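PDB 3EZX: monomethylamine corrinoid protein 1 from Methanosarcina barkeri, which carries methyl groups on its bound corrinoid cofactor between MtmB and MtbA during methanogenesis from monomethylamine. Local coordinates for residues Leu94-Val99 and Val124-Asp129; Asp11-Gln16 and Val45-Val50. All coordinates share one frame; numbering follows the deposited sequence.

Contact 1 (Leu94-Val99 and Val124-Asp129)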
# COMPACT_ATOMS: atom_id res chain seq x y z
N LEU A 94 -7.72 14.86 -4.23
CA LEU A 94 -7.73 13.72 -5.14
C LEU A 94 -6.41 12.96 -5.06
O LEU A 94 -5.34 13.54 -5.24
CB LEU A 94 -7.93 14.19 -6.58
CG LEU A 94 -7.84 13.08 -7.63
CD1 LEU A 94 -9.11 12.24 -7.57
CD2 LEU A 94 -7.66 13.68 -9.02
N ALA A 95 -6.49 11.66 -4.80
CA ALA A 95 -5.30 10.85 -4.72
C ALA A 95 -5.22 9.93 -5.93
O ALA A 95 -6.15 9.19 -6.23
CB ALA A 95 -5.32 10.02 -3.45
N ILE A 96 -4.09 10.00 -6.63
CA ILE A 96 -3.84 9.17 -7.80
C ILE A 96 -2.83 8.12 -7.33
O ILE A 96 -1.65 8.44 -7.14
CB ILE A 96 -3.24 10.02 -8.95
CG1 ILE A 96 -4.22 11.14 -9.35
CG2 ILE A 96 -2.92 9.11 -10.14
CD1 ILE A 96 -3.63 12.11 -10.37
N THR A 97 -3.31 6.90 -7.13
CA THR A 97 -2.48 5.80 -6.65
C THR A 97 -1.95 4.85 -7.71
O THR A 97 -2.66 4.50 -8.65
CB THR A 97 -3.24 4.95 -5.59
OG1 THR A 97 -4.54 4.59 -6.10
CG2 THR A 97 -3.41 5.73 -4.28
N PHE A 98 -0.72 4.38 -7.52
CA PHE A 98 -0.13 3.49 -8.51
C PHE A 98 1.07 2.73 -7.97
O PHE A 98 1.65 3.09 -6.95
CB PHE A 98 0.32 4.33 -9.70
CG PHE A 98 1.30 5.40 -9.32
CD1 PHE A 98 2.67 5.16 -9.39
CD2 PHE A 98 0.87 6.64 -8.86
CE1 PHE A 98 3.59 6.13 -8.99
CE2 PHE A 98 1.78 7.61 -8.46
CZ PHE A 98 3.14 7.36 -8.53
N VAL A 99 1.44 1.66 -8.67
CA VAL A 99 2.60 0.87 -8.31
C VAL A 99 3.57 1.08 -9.48
O VAL A 99 3.16 1.02 -10.64
CB VAL A 99 2.25 -0.62 -8.19
CG1 VAL A 99 3.47 -1.41 -7.75
CG2 VAL A 99 1.10 -0.80 -7.22
N VAL A 124 -8.26 7.52 -7.44
CA VAL A 124 -7.95 7.30 -8.85
C VAL A 124 -6.84 6.25 -8.82
O VAL A 124 -5.65 6.57 -8.76
CB VAL A 124 -7.44 8.57 -9.54
CG1 VAL A 124 -7.15 8.29 -11.02
CG2 VAL A 124 -8.47 9.67 -9.43
N ASP A 125 -7.25 4.98 -8.84
CA ASP A 125 -6.34 3.84 -8.78
C ASP A 125 -5.88 3.41 -10.18
O ASP A 125 -6.64 2.80 -10.92
CB ASP A 125 -7.07 2.66 -8.12
CG ASP A 125 -6.13 1.61 -7.59
OD1 ASP A 125 -5.05 1.41 -8.18
OD2 ASP A 125 -6.49 0.96 -6.58
N LEU A 126 -4.63 3.72 -10.52
CA LEU A 126 -4.10 3.36 -11.84
C LEU A 126 -3.71 1.88 -12.00
O LEU A 126 -3.44 1.43 -13.11
CB LEU A 126 -2.89 4.24 -12.18
CG LEU A 126 -3.14 5.75 -12.29
CD1 LEU A 126 -1.89 6.45 -12.82
CD2 LEU A 126 -4.32 6.01 -13.21
N GLY A 127 -3.71 1.13 -10.90
CA GLY A 127 -3.35 -0.28 -10.95
C GLY A 127 -1.87 -0.49 -10.71
O GLY A 127 -1.26 0.28 -9.97
N VAL A 128 -1.29 -1.52 -11.32
CA VAL A 128 0.13 -1.82 -11.16
C VAL A 128 0.88 -1.73 -12.49
O VAL A 128 0.27 -1.65 -13.55
CB VAL A 128 0.36 -3.26 -10.60
CG1 VAL A 128 -0.36 -3.43 -9.28
CG2 VAL A 128 -0.12 -4.30 -11.60
N ASP A 129 2.21 -1.74 -12.43
CA ASP A 129 3.02 -1.69 -13.64
C ASP A 129 2.66 -0.45 -14.47
O ASP A 129 2.63 -0.50 -15.70
CB ASP A 129 2.79 -2.98 -14.44
CG ASP A 129 3.56 -3.03 -15.74
OD1 ASP A 129 4.76 -2.70 -15.73
OD2 ASP A 129 2.96 -3.42 -16.76
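The flat carboxylate of Asp125 turns one face to Thr97, whose OG1 sits almost squarely above it, 3.7 Å from Asp125 CG. A chi1 of 50° puts OG1 there, between the backbone N and the carbonyl carbon of Thr97. Gly127 N approaches at the OD1 edge and somewhat beyond the other face: it meets Asp125 OD1 on the anti side, 3.0 Å away and 23° out of the plane, and so closes an Asx turn. The short arm of Asp125 lets OD1 reach back to this N-H two residues on. His109 NE2 also bonds to OD1, so two donors grip this oxygen, while Thr113 OG1 makes a weak bond with Thr97 OG1. The other flat group, the ring of Phe98, leads away from Val124-Asp129, and CB alone of this side chain touches Leu126, at its CB.

Strand 94-99, helix 107-118 and strand 122-125 form a beta-alpha-beta unit of the Rossmann-like corrinoid-binding domain, with the two strands parallel. Val124 N bonds to Ala95 O, Val124 O receives Thr97 N at 2.9 Å, and Leu126 N reaches Thr97 O at 2.8 Å. Farther along, a weak bond of 3.3 Å joins Val99 N to Gly127 O. Gly127 has positive phi (92°), with psi such that a CB would press on the preceding carbonyl oxygen, which glycine avoids.

The face carrying Ile96 and Val124 packs against helix 132-141, where Glu138 touches both and Val135 meets Phe98 and Leu126. Ile96 and Val124 lie side by side, Ile96 CG1 against Val124 CB, while Ile96 CG2 meets Leu126 CD1 at 3.9 Å. Beyond them, Val99 CG2 packs alongside Val128 CG1, 3.6 Å away.

Contact 2 (Asp11-Gln16 and Val45-Val50)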
# COMPACT_ATOMS: atom_id res chain seq x y z
N ASP A 11 -0.09 -17.05 11.70
CA ASP A 11 0.28 -18.38 11.23
C ASP A 11 -0.36 -18.79 9.91
O ASP A 11 0.24 -19.54 9.13
CB ASP A 11 -0.04 -19.44 12.29
CG ASP A 11 0.74 -19.23 13.59
OD1 ASP A 11 1.89 -18.74 13.52
OD2 ASP A 11 0.20 -19.55 14.67
N ALA A 12 -1.57 -18.32 9.65
CA ALA A 12 -2.26 -18.66 8.41
C ALA A 12 -1.44 -18.18 7.22
O ALA A 12 -1.41 -18.83 6.17
CB ALA A 12 -3.64 -18.04 8.39
N ILE A 13 -0.77 -17.04 7.39
CA ILE A 13 0.07 -16.48 6.34
C ILE A 13 1.38 -17.27 6.27
O ILE A 13 1.80 -17.70 5.20
CB ILE A 13 0.38 -14.99 6.62
CG1 ILE A 13 -0.91 -14.18 6.65
CG2 ILE A 13 1.30 -14.44 5.54
CD1 ILE A 13 -1.67 -14.19 5.34
N VAL A 14 2.00 -17.47 7.43
CA VAL A 14 3.26 -18.20 7.50
C VAL A 14 3.13 -19.61 6.92
O VAL A 14 4.05 -20.10 6.26
CB VAL A 14 3.77 -18.32 8.96
CG1 VAL A 14 5.10 -19.05 8.98
CG2 VAL A 14 3.90 -16.94 9.59
N ASN A 15 1.99 -20.25 7.14
CA ASN A 15 1.79 -21.61 6.63
C ASN A 15 0.98 -21.72 5.34
O ASN A 15 0.34 -22.74 5.08
CB ASN A 15 1.14 -22.47 7.71
CG ASN A 15 1.93 -22.49 9.00
OD1 ASN A 15 3.16 -22.60 8.97
ND2 ASN A 15 1.25 -22.37 10.12
N GLN A 16 1.01 -20.67 4.53
CA GLN A 16 0.30 -20.64 3.25
C GLN A 16 -1.11 -21.23 3.29
O GLN A 16 -1.48 -22.02 2.42
CB GLN A 16 1.11 -21.38 2.17
CG GLN A 16 2.47 -20.76 1.87
CD GLN A 16 3.45 -20.92 3.01
OE1 GLN A 16 3.71 -22.04 3.46
NE2 GLN A 16 4.00 -19.81 3.48
N VAL A 45 2.14 -9.22 10.65
CA VAL A 45 3.14 -9.89 11.48
C VAL A 45 3.62 -11.15 10.77
O VAL A 45 4.82 -11.43 10.71
CB VAL A 45 2.58 -10.32 12.87
CG1 VAL A 45 3.64 -11.09 13.66
CG2 VAL A 45 2.13 -9.11 13.66
N GLY A 46 2.66 -11.90 10.24
CA GLY A 46 2.96 -13.13 9.52
C GLY A 46 3.69 -12.85 8.22
O GLY A 46 4.65 -13.54 7.90
N MET A 47 3.25 -11.85 7.47
CA MET A 47 3.91 -11.53 6.20
C MET A 47 5.39 -11.19 6.42
O MET A 47 6.24 -11.47 5.57
CB MET A 47 3.22 -10.37 5.49
CG MET A 47 3.59 -10.25 3.99
SD MET A 47 2.98 -11.64 2.98
CE MET A 47 4.39 -12.71 3.05
N LYS A 48 5.69 -10.56 7.55
CA LYS A 48 7.06 -10.19 7.89
C LYS A 48 7.89 -11.45 8.12
O LYS A 48 8.99 -11.58 7.60
CB LYS A 48 7.09 -9.32 9.14
CG LYS A 48 8.49 -8.89 9.55
CD LYS A 48 8.47 -8.05 10.81
CE LYS A 48 9.88 -7.62 11.20
NZ LYS A 48 9.88 -6.80 12.45
N ILE A 49 7.35 -12.38 8.91
CA ILE A 49 8.05 -13.63 9.19
C ILE A 49 8.32 -14.40 7.90
O ILE A 49 9.41 -14.93 7.69
CB ILE A 49 7.24 -14.53 10.15
CG1 ILE A 49 7.18 -13.89 11.53
CG2 ILE A 49 7.85 -15.93 10.20
CD1 ILE A 49 6.32 -14.64 12.54
N VAL A 50 7.31 -14.45 7.03
CA VAL A 50 7.42 -15.14 5.75
C VAL A 50 8.46 -14.44 4.88
O VAL A 50 9.10 -15.06 4.03
CB VAL A 50 6.06 -15.16 5.00
CG1 VAL A 50 6.22 -15.79 3.62
CG2 VAL A 50 5.04 -15.94 5.82
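In the N-terminal helical bundle, beside the corrinoid pocket, the last turn of helix 3-14 packs on helix 35-55 through Ile13 and Val14. Gly46 lets the backbones come close, with Ile13 CA 5.4 Å from Gly46 CA; a CB here would point toward Ile13 and come too close to its CB. Ile13 lays CG2 over the bare backbone, 3.8 Å from Met47 N. Chi1 of -61° sets this methyl opposite the backbone N, while CG1 leads elsewhere. Met47, a pocket residue touching the cobamide, starts away from helix 3-14, but its flexible chain bends at chi2 and chi3 and brings SD to 4.1 Å from Ile13 CG2. Val14 turns CG2 to helix 35-55, where it meets Gly46 O, Ile49 CG2 and Val50 CG2. Val50 CG2 also reaches Ile13 O.

A Schellman motif ends the helix: Gln16, the C-prime residue with positive phi, bonds from its N to Ile13 O, and the next residue's N bonds to Ala12 O. Gln16 NE2 makes a weak bond to Val14 O and a hydrogen bond to Ser67 OG, which also bonds to Ile13 O. Helix 61-82 thus adjoins both segments, touching Val50 through Ile64 and Met47 through Met71, while helix 20-30 meets Ile13 through Thr21.

In the fold
Contact 2 belongs to the N-terminal helical bundle and contact 1 to the C-terminal Rossmann-like domain. They follow one another along the chain and lie on opposite sides of its centre, their own centres 27 Å apart and their nearest atoms about 15 Å apart. Both approach the bound cobamide, though at different distances. The side chain of Met47 in contact 2 is about 4 Å from the cobamide (HCB). The side chain of Val99 in contact 1 is about 7 Å from the cobamide (HCB). The side chain of His105, by similarity the axial cobalt ligand, is about 5 Å from that of Val99 and about 9 Å from that of Met47. The side chain of Asp129, the last residue of 124-129, lies about 4 Å from a bound magnesium ion.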